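Local coordinates for DNA polymerase (Bacillus phage phi29, PDB 2PY5), which replicates the phage genome by protein-primed, strand-displacing DNA synthesis with high processivity and fidelity, and proofreads through a 3'-5' exonuclease, at residues F[409-414]-F[560-564]; F[71-75]-F[89-93]. The protein carries 2 engineered substitutions. All coordinates share one frame; numbering follows the deposited sequence.

How the interactions relate
Interaction 2 lies wholly within the N-terminal exonuclease region and is complete before interaction 1 begins along the chain. The segments of interaction 1 belong to the TPR2 region and the C-terminal hairpin. The two centres are about 13 Å apart, on the same side of the chain's centre. Helix 63-76 is the common element: I71 and L74 pack against strand 89-94, while L412 packs on I71 and N72, and the N72 side chain also lies against G410 and G563. Strand 402-406 adds a second bridge, since P404 touches Y90, T92 and F414. Interaction 2 thus packs a helix on a strand within the exonuclease domain, and interaction 1 joins two hairpins beside that helix, close to bound DNA.

Interaction 1: F[409-414]-F[560-564]; sequences NGALGF and QVPGG. With nucleotides of chain B.
The backbones run 120° apart, measured from CA 409 to 414 against CA 560 to 563, and are nearest at A411 and P562, whose CA atoms are 4.2 Å from each other. Each segment belongs to a beta hairpin: 412-416 pairs with 402-406 in the TPR2 region, and 551-561 pairs with 564-573 through a type II turn. That turn is closed by paired backbone bonds between V561 and G564, with V561 N to G564 O at 2.9 Å. P562 and G563 form its corner, and G563 takes the positive phi (103°) of the third place of a type II turn, a place suited to glycine.

Near the turn, small groups meet main chain. A411 points its methyl into the other hairpin, with CB 3.5 Å from V561 C. P562 CA turns its hydrogen to G410 O, a CA-H...O contact of 3.4 Å, and the proline's CG rests on N409 O. G410 O is also bound by R76 at the end of helix 63-76. An Asx turn, in which N409 OD1 accepts from A411 N, shapes the loop on that side. A water joins the hairpins: it accepts from L412 N at 3.0 Å and lies 2.7 Å from V561 O, to which it can donate.

Farther along, Q560 bends at its second torsion. Its CB lies 3.6 Å from L412 O, its amide reaches the CB of L412 and the edge of the F414 ring, and its CG meets O2 of nucleotide DT5 of chain B. F414 has CG anti to its carbonyl carbon (chi1 -57°), which lays one ring face over that thymine. Both hairpins thus contribute to one DNA contact, where F414 CE1 comes within 3.3 Å of C2 of DT5 of chain B.

Interaction 2: F[71-75]-F[89-93]; sequences INWLE and TYNTI. With nucleotides of chain C.
Y90 reaches from strand 89-93 to helix segment 71-75 and meets L74, I71 and E75 in turn; the axes run roughly antiparallel, 150° apart, at a closest approach of 10.0 Å. Its chi1 of 67° sets the ring between its own backbone N and carbonyl carbon, aimed at the helix. At the root, CB is 4.0 Å from L74 CD1. The same methyl stands over CG and the ring face, 4.1 Å from the centroid and near the normal, which is a CH-pi contact displaced toward the rim; CD1 also lies under it. CD2 and CE2 then pass L74 CB, CE2 lying beside E75 OE2 as well, while CE1, along the other flank of the ring, is 4.0 Å from I71 CG2. CZ also packs on that branch, and OH approaches I71 CG2 to 3.3 Å.

At the tip, Y90 OH donates to E75 OE2 at 2.6 Å. OE2 lies in the ring plane at its edge, while the carboxylate plane is turned 83° from the ring, and it accepts through the anti lone pair, away from the other oxygen. The E75 chain is bent at its second torsion, which folds the carboxylate back onto the hydroxyl. The bond holds the hydroxyl end, while L74 covers one face and W81 meets the ring edge-to-face.

Beyond the ring, I71 CD1 meets T92 CG2 at 4.1 Å, whereas T92 OG1 bonds to W81. The next residue, I93, involved in binding template-primer structures, lays CD1 3.7 Å from C5 of DG2 of chain C. This is helix-on-sheet packing in the mixed sheet of the exonuclease domain, whose RNase H-like fold is shared by family-B proofreading exonucleases.

Interaction 1: F[409-414]-F[560-564]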
ATOM      1  N   ASN F 409     -28.439 -17.012   4.480  1.00 38.84           N
ATOM      2  CA  ASN F 409     -29.142 -15.936   3.778  1.00 37.29           C
ATOM      3  C   ASN F 409     -28.746 -15.785   2.304  1.00 35.29           C
ATOM      4  O   ASN F 409     -29.351 -14.991   1.583  1.00 35.92           O
ATOM      5  CB  ASN F 409     -28.948 -14.597   4.508  1.00 38.16           C
ATOM      6  CG  ASN F 409     -27.507 -14.115   4.496  1.00 39.18           C
ATOM      7  OD1 ASN F 409     -26.612 -14.794   3.987  1.00 35.30           O
ATOM      8  ND2 ASN F 409     -27.271 -12.943   5.076  1.00 41.71           N
ATOM      9  N   GLY F 410     -27.728 -16.529   1.866  1.00 32.09           N
ATOM     10  CA  GLY F 410     -27.303 -16.502   0.472  1.00 31.95           C
ATOM     11  C   GLY F 410     -26.193 -15.496   0.191  1.00 29.93           C
ATOM     12  O   GLY F 410     -25.808 -15.302  -0.969  1.00 31.05           O
ATOM     13  N   ALA F 411     -25.694 -14.827   1.233  1.00 29.51           N
ATOM     14  CA  ALA F 411     -24.533 -13.932   1.093  1.00 28.45           C
ATOM     15  C   ALA F 411     -23.250 -14.689   1.413  1.00 26.53           C
ATOM     16  O   ALA F 411     -23.278 -15.697   2.130  1.00 28.73           O
ATOM     17  CB  ALA F 411     -24.658 -12.724   2.018  1.00 29.22           C
ATOM     18  N   LEU F 412     -22.124 -14.213   0.877  1.00 25.79           N
ATOM     19  CA  LEU F 412     -20.844 -14.818   1.165  1.00 29.43           C
ATOM     20  C   LEU F 412     -20.392 -14.559   2.598  1.00 28.37           C
ATOM     21  O   LEU F 412     -20.475 -13.424   3.095  1.00 29.70           O
ATOM     22  CB  LEU F 412     -19.777 -14.283   0.212  1.00 29.93           C
ATOM     23  CG  LEU F 412     -19.857 -14.802  -1.217  1.00 34.15           C
ATOM     24  CD1 LEU F 412     -18.762 -14.185  -2.046  1.00 34.77           C
ATOM     25  CD2 LEU F 412     -19.766 -16.345  -1.243  1.00 36.79           C
ATOM     26  N   GLY F 413     -19.881 -15.609   3.230  1.00 30.00           N
ATOM     27  CA  GLY F 413     -19.150 -15.516   4.475  1.00 28.66           C
ATOM     28  C   GLY F 413     -17.769 -16.100   4.235  1.00 30.50           C
ATOM     29  O   GLY F 413     -17.501 -16.659   3.158  1.00 29.79           O
ATOM     30  N   PHE F 414     -16.891 -15.946   5.219  1.00 30.20           N
ATOM     31  CA  PHE F 414     -15.507 -16.391   5.110  1.00 30.41           C
ATOM     32  C   PHE F 414     -15.070 -17.058   6.396  1.00 33.77           C
ATOM     33  O   PHE F 414     -15.364 -16.562   7.498  1.00 36.74           O
ATOM     34  CB  PHE F 414     -14.615 -15.204   4.774  1.00 31.19           C
ATOM     35  CG  PHE F 414     -15.037 -14.508   3.519  1.00 31.11           C
ATOM     36  CD1 PHE F 414     -16.018 -13.530   3.546  1.00 30.20           C
ATOM     37  CD2 PHE F 414     -14.501 -14.875   2.306  1.00 31.05           C
ATOM     38  CE1 PHE F 414     -16.445 -12.916   2.388  1.00 31.11           C
ATOM     39  CE2 PHE F 414     -14.926 -14.261   1.132  1.00 32.02           C
ATOM     40  CZ  PHE F 414     -15.891 -13.287   1.175  1.00 32.80           C
ATOM     41  N   GLN F 560     -21.524  -7.632   2.165  1.00 27.15           N
ATOM     42  CA  GLN F 560     -21.906  -8.852   1.456  1.00 26.11           C
ATOM     43  C   GLN F 560     -23.407  -9.076   1.610  1.00 26.16           C
ATOM     44  O   GLN F 560     -23.937  -9.138   2.732  1.00 25.90           O
ATOM     45  CB  GLN F 560     -21.193 -10.103   1.971  1.00 26.26           C
ATOM     46  CG  GLN F 560     -19.657 -10.057   1.929  1.00 26.06           C
ATOM     47  CD  GLN F 560     -19.027 -10.188   0.533  1.00 25.05           C
ATOM     48  OE1 GLN F 560     -17.828  -9.913   0.364  1.00 26.84           O
ATOM     49  NE2 GLN F 560     -19.794 -10.575  -0.440  1.00 22.33           N
ATOM     50  N   VAL F 561     -24.067  -9.202   0.468  1.00 25.34           N
ATOM     51  CA  VAL F 561     -25.482  -9.502   0.366  1.00 26.27           C
ATOM     52  C   VAL F 561     -25.682 -10.667  -0.629  1.00 27.15           C
ATOM     53  O   VAL F 561     -24.735 -11.065  -1.316  1.00 25.77           O
ATOM     54  CB  VAL F 561     -26.255  -8.242  -0.115  1.00 28.63           C
ATOM     55  CG1 VAL F 561     -26.052  -7.092   0.857  1.00 29.46           C
ATOM     56  CG2 VAL F 561     -25.780  -7.835  -1.530  1.00 29.03           C
ATOM     57  N   PRO F 562     -26.899 -11.236  -0.711  1.00 26.83           N
ATOM     58  CA  PRO F 562     -27.124 -12.253  -1.729  1.00 27.29           C
ATOM     59  C   PRO F 562     -26.785 -11.700  -3.130  1.00 27.35           C
ATOM     60  O   PRO F 562     -27.287 -10.648  -3.528  1.00 29.08           O
ATOM     61  CB  PRO F 562     -28.617 -12.592  -1.566  1.00 28.79           C
ATOM     62  CG  PRO F 562     -28.903 -12.223  -0.157  1.00 28.68           C
ATOM     63  CD  PRO F 562     -28.096 -11.019   0.119  1.00 28.27           C
ATOM     64  N   GLY F 563     -25.897 -12.386  -3.823  1.00 27.80           N
ATOM     65  CA  GLY F 563     -25.484 -11.993  -5.164  1.00 28.19           C
ATOM     66  C   GLY F 563     -24.138 -11.322  -5.276  1.00 26.90           C
ATOM     67  O   GLY F 563     -23.474 -11.426  -6.295  1.00 24.98           O
ATOM     68  N   GLY F 564     -23.707 -10.615  -4.238  1.00 26.41           N
ATOM     69  CA  GLY F 564     -22.439  -9.944  -4.291  1.00 25.23           C
ATOM     70  C   GLY F 564     -22.239  -8.933  -3.192  1.00 23.84           C
ATOM     71  O   GLY F 564     -22.670  -9.140  -2.063  1.00 26.91           O
TER
ATOM     72  P    DT B   5     -12.736 -11.056   9.070  1.00 35.29           P
ATOM     73  OP1  DT B   5     -12.487 -10.562  10.450  1.00 35.67           O
ATOM     74  OP2  DT B   5     -12.442 -12.463   8.716  1.00 35.38           O
ATOM     75  O5'  DT B   5     -14.284 -10.839   8.720  1.00 33.84           O
ATOM     76  C5'  DT B   5     -14.922  -9.605   9.002  1.00 34.47           C
ATOM     77  C4'  DT B   5     -16.138  -9.426   8.115  1.00 34.28           C
ATOM     78  O4'  DT B   5     -15.733  -9.186   6.745  1.00 32.92           O
ATOM     79  C3'  DT B   5     -17.081 -10.618   8.039  1.00 37.41           C
ATOM     80  O3'  DT B   5     -18.413 -10.138   7.938  1.00 42.93           O
ATOM     81  C2'  DT B   5     -16.649 -11.353   6.772  1.00 33.31           C
ATOM     82  C1'  DT B   5     -16.286 -10.174   5.888  1.00 30.62           C
ATOM     83  N1   DT B   5     -15.230 -10.422   4.866  1.00 29.03           N
ATOM     84  C2   DT B   5     -15.443 -10.032   3.560  1.00 29.42           C
ATOM     85  O2   DT B   5     -16.463  -9.480   3.126  1.00 27.49           O
ATOM     86  N3   DT B   5     -14.366 -10.298   2.743  1.00 28.56           N
ATOM     87  C4   DT B   5     -13.165 -10.894   3.082  1.00 29.70           C
ATOM     88  O4   DT B   5     -12.281 -11.054   2.246  1.00 27.01           O
ATOM     89  C5   DT B   5     -13.010 -11.260   4.461  1.00 28.51           C
ATOM     90  C7   DT B   5     -11.758 -11.909   4.952  1.00 27.43           C
ATOM     91  C6   DT B   5     -14.041 -11.009   5.287  1.00 29.84           C
TER
HETATM   92  O   HOH W   1     -22.198 -11.939  -1.007  1.00 19.43           O

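Interaction 2: F[71-75]-F[89-93]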
ATOM      1  N   ILE F  71     -18.029 -15.523  -7.246  1.00 30.51           N
ATOM      2  CA  ILE F  71     -18.182 -16.628  -6.290  1.00 29.56           C
ATOM      3  C   ILE F  71     -19.665 -16.899  -5.979  1.00 29.72           C
ATOM      4  O   ILE F  71     -20.076 -18.063  -5.888  1.00 31.71           O
ATOM      5  CB  ILE F  71     -17.306 -16.452  -5.038  1.00 30.20           C
ATOM      6  CG1 ILE F  71     -15.829 -16.494  -5.441  1.00 32.28           C
ATOM      7  CG2 ILE F  71     -17.557 -17.591  -4.043  1.00 33.49           C
ATOM      8  CD1 ILE F  71     -14.876 -16.270  -4.280  1.00 33.43           C
ATOM      9  N   ASN F  72     -20.455 -15.836  -5.813  1.00 28.74           N
ATOM     10  CA  ASN F  72     -21.901 -16.007  -5.676  1.00 28.92           C
ATOM     11  C   ASN F  72     -22.471 -16.826  -6.841  1.00 29.31           C
ATOM     12  O   ASN F  72     -23.324 -17.678  -6.650  1.00 31.47           O
ATOM     13  CB  ASN F  72     -22.611 -14.649  -5.589  1.00 30.00           C
ATOM     14  CG  ASN F  72     -22.715 -14.132  -4.163  1.00 31.84           C
ATOM     15  OD1 ASN F  72     -21.811 -13.414  -3.673  1.00 33.40           O
ATOM     16  ND2 ASN F  72     -23.767 -14.503  -3.485  1.00 27.58           N
ATOM     17  N   TRP F  73     -21.997 -16.576  -8.056  1.00 30.45           N
ATOM     18  CA  TRP F  73     -22.484 -17.331  -9.215  1.00 30.55           C
ATOM     19  C   TRP F  73     -22.015 -18.785  -9.153  1.00 28.20           C
ATOM     20  O   TRP F  73     -22.807 -19.705  -9.324  1.00 30.45           O
ATOM     21  CB  TRP F  73     -22.021 -16.686 -10.522  1.00 31.84           C
ATOM     22  CG  TRP F  73     -22.583 -17.329 -11.766  1.00 30.70           C
ATOM     23  CD1 TRP F  73     -23.698 -16.936 -12.454  1.00 32.38           C
ATOM     24  CD2 TRP F  73     -22.071 -18.479 -12.465  1.00 31.58           C
ATOM     25  NE1 TRP F  73     -23.914 -17.756 -13.518  1.00 32.75           N
ATOM     26  CE2 TRP F  73     -22.936 -18.714 -13.559  1.00 31.79           C
ATOM     27  CE3 TRP F  73     -20.976 -19.326 -12.279  1.00 32.17           C
ATOM     28  CZ2 TRP F  73     -22.738 -19.761 -14.457  1.00 32.29           C
ATOM     29  CZ3 TRP F  73     -20.768 -20.353 -13.170  1.00 31.02           C
ATOM     30  CH2 TRP F  73     -21.662 -20.578 -14.243  1.00 32.59           C
ATOM     31  N   LEU F  74     -20.720 -18.981  -8.880  1.00 28.88           N
ATOM     32  CA  LEU F  74     -20.153 -20.313  -8.855  1.00 28.82           C
ATOM     33  C   LEU F  74     -20.938 -21.203  -7.902  1.00 30.86           C
ATOM     34  O   LEU F  74     -21.312 -22.300  -8.256  1.00 31.69           O
ATOM     35  CB  LEU F  74     -18.660 -20.272  -8.474  1.00 31.12           C
ATOM     36  CG  LEU F  74     -17.739 -19.696  -9.542  1.00 31.02           C
ATOM     37  CD1 LEU F  74     -16.393 -19.349  -8.924  1.00 31.44           C
ATOM     38  CD2 LEU F  74     -17.539 -20.680 -10.694  1.00 31.36           C
ATOM     39  N   GLU F  75     -21.206 -20.684  -6.699  1.00 29.20           N
ATOM     40  CA  GLU F  75     -21.899 -21.432  -5.647  1.00 30.87           C
ATOM     41  C   GLU F  75     -23.329 -21.808  -6.013  1.00 32.57           C
ATOM     42  O   GLU F  75     -23.861 -22.767  -5.460  1.00 33.72           O
ATOM     43  CB  GLU F  75     -21.884 -20.623  -4.348  1.00 30.61           C
ATOM     44  CG  GLU F  75     -20.485 -20.541  -3.711  1.00 31.30           C
ATOM     45  CD  GLU F  75     -20.101 -21.811  -2.985  1.00 33.24           C
ATOM     46  OE1 GLU F  75     -21.012 -22.516  -2.482  1.00 34.31           O
ATOM     47  OE2 GLU F  75     -18.886 -22.106  -2.879  1.00 33.28           O
ATOM     48  N   THR F  89     -14.911 -27.416  -9.495  1.00 31.40           N
ATOM     49  CA  THR F  89     -14.652 -26.693  -8.249  1.00 31.44           C
ATOM     50  C   THR F  89     -13.813 -25.465  -8.548  1.00 31.52           C
ATOM     51  O   THR F  89     -13.284 -25.314  -9.651  1.00 30.89           O
ATOM     52  CB  THR F  89     -13.901 -27.553  -7.224  1.00 31.15           C
ATOM     53  OG1 THR F  89     -12.563 -27.790  -7.677  1.00 31.35           O
ATOM     54  CG2 THR F  89     -14.623 -28.893  -6.955  1.00 30.69           C
ATOM     55  N   TYR F  90     -13.678 -24.594  -7.553  1.00 30.39           N
ATOM     56  CA  TYR F  90     -12.830 -23.410  -7.657  1.00 28.72           C
ATOM     57  C   TYR F  90     -11.956 -23.325  -6.411  1.00 29.57           C
ATOM     58  O   TYR F  90     -12.338 -23.787  -5.333  1.00 29.07           O
ATOM     59  CB  TYR F  90     -13.641 -22.119  -7.868  1.00 30.83           C
ATOM     60  CG  TYR F  90     -14.481 -21.732  -6.678  1.00 31.12           C
ATOM     61  CD1 TYR F  90     -14.038 -20.773  -5.776  1.00 30.62           C
ATOM     62  CD2 TYR F  90     -15.702 -22.337  -6.444  1.00 30.52           C
ATOM     63  CE1 TYR F  90     -14.779 -20.420  -4.688  1.00 29.39           C
ATOM     64  CE2 TYR F  90     -16.479 -21.990  -5.331  1.00 30.26           C
ATOM     65  CZ  TYR F  90     -16.011 -21.025  -4.463  1.00 31.17           C
ATOM     66  OH  TYR F  90     -16.726 -20.671  -3.342  1.00 31.24           O
ATOM     67  N   ASN F  91     -10.751 -22.809  -6.604  1.00 29.42           N
ATOM     68  CA  ASN F  91      -9.797 -22.542  -5.519  1.00 30.03           C
ATOM     69  C   ASN F  91      -9.654 -21.027  -5.424  1.00 29.51           C
ATOM     70  O   ASN F  91      -9.982 -20.291  -6.371  1.00 29.68           O
ATOM     71  CB  ASN F  91      -8.449 -23.200  -5.839  1.00 33.12           C
ATOM     72  CG  ASN F  91      -7.442 -23.109  -4.694  1.00 38.14           C
ATOM     73  OD1 ASN F  91      -7.808 -22.927  -3.535  1.00 35.25           O
ATOM     74  ND2 ASN F  91      -6.168 -23.254  -5.019  1.00 44.47           N
ATOM     75  N   THR F  92      -9.200 -20.545  -4.268  1.00 30.37           N
ATOM     76  CA  THR F  92      -8.967 -19.122  -4.083  1.00 29.59           C
ATOM     77  C   THR F  92      -7.653 -18.881  -3.346  1.00 28.79           C
ATOM     78  O   THR F  92      -7.169 -19.747  -2.640  1.00 29.84           O
ATOM     79  CB  THR F  92     -10.092 -18.441  -3.265  1.00 29.72           C
ATOM     80  OG1 THR F  92     -10.266 -19.133  -2.033  1.00 30.67           O
ATOM     81  CG2 THR F  92     -11.404 -18.490  -4.006  1.00 29.62           C
ATOM     82  N   ILE F  93      -7.103 -17.680  -3.542  1.00 29.16           N
ATOM     83  CA  ILE F  93      -6.098 -17.105  -2.644  1.00 27.34           C
ATOM     84  C   ILE F  93      -6.688 -15.821  -2.100  1.00 28.77           C
ATOM     85  O   ILE F  93      -6.708 -14.810  -2.774  1.00 30.09           O
ATOM     86  CB  ILE F  93      -4.744 -16.813  -3.336  1.00 28.87           C
ATOM     87  CG1 ILE F  93      -4.187 -18.083  -3.945  1.00 30.84           C
ATOM     88  CG2 ILE F  93      -3.793 -16.189  -2.338  1.00 31.02           C
ATOM     89  CD1 ILE F  93      -2.945 -17.834  -4.805  1.00 32.59           C
TER
ATOM     90  P    DG C   2       5.071 -20.856  -2.811  1.00 52.23           P
ATOM     91  OP1  DG C   2       6.519 -20.648  -3.040  1.00 52.86           O
ATOM     92  OP2  DG C   2       4.556 -20.952  -1.424  1.00 51.90           O
ATOM     93  O5'  DG C   2       4.239 -19.731  -3.612  1.00 46.97           O
ATOM     94  C5'  DG C   2       4.578 -19.542  -4.984  1.00 42.86           C
ATOM     95  C4'  DG C   2       3.701 -18.561  -5.741  1.00 38.35           C
ATOM     96  O4'  DG C   2       2.517 -19.228  -6.214  1.00 37.82           O
ATOM     97  C3'  DG C   2       3.177 -17.342  -5.004  1.00 34.41           C
ATOM     98  O3'  DG C   2       3.291 -16.277  -5.908  1.00 29.28           O
ATOM     99  C2'  DG C   2       1.710 -17.626  -4.713  1.00 37.48           C
ATOM    100  C1'  DG C   2       1.376 -18.430  -5.952  1.00 41.26           C
ATOM    101  N9   DG C   2       0.323 -19.417  -5.837  1.00 41.20           N
ATOM    102  C8   DG C   2      -0.019 -20.169  -4.743  1.00 41.59           C
ATOM    103  N7   DG C   2      -0.991 -21.001  -4.979  1.00 43.52           N
ATOM    104  C5   DG C   2      -1.291 -20.784  -6.323  1.00 41.65           C
ATOM    105  C6   DG C   2      -2.264 -21.385  -7.145  1.00 41.98           C
ATOM    106  O6   DG C   2      -3.066 -22.270  -6.825  1.00 43.46           O
ATOM    107  N1   DG C   2      -2.234 -20.883  -8.448  1.00 42.18           N
ATOM    108  C2   DG C   2      -1.376 -19.906  -8.901  1.00 43.15           C
ATOM    109  N2   DG C   2      -1.494 -19.535 -10.191  1.00 43.01           N
ATOM    110  N3   DG C   2      -0.458 -19.328  -8.129  1.00 41.92           N
ATOM    111  C4   DG C   2      -0.481 -19.820  -6.867  1.00 41.46           C
TER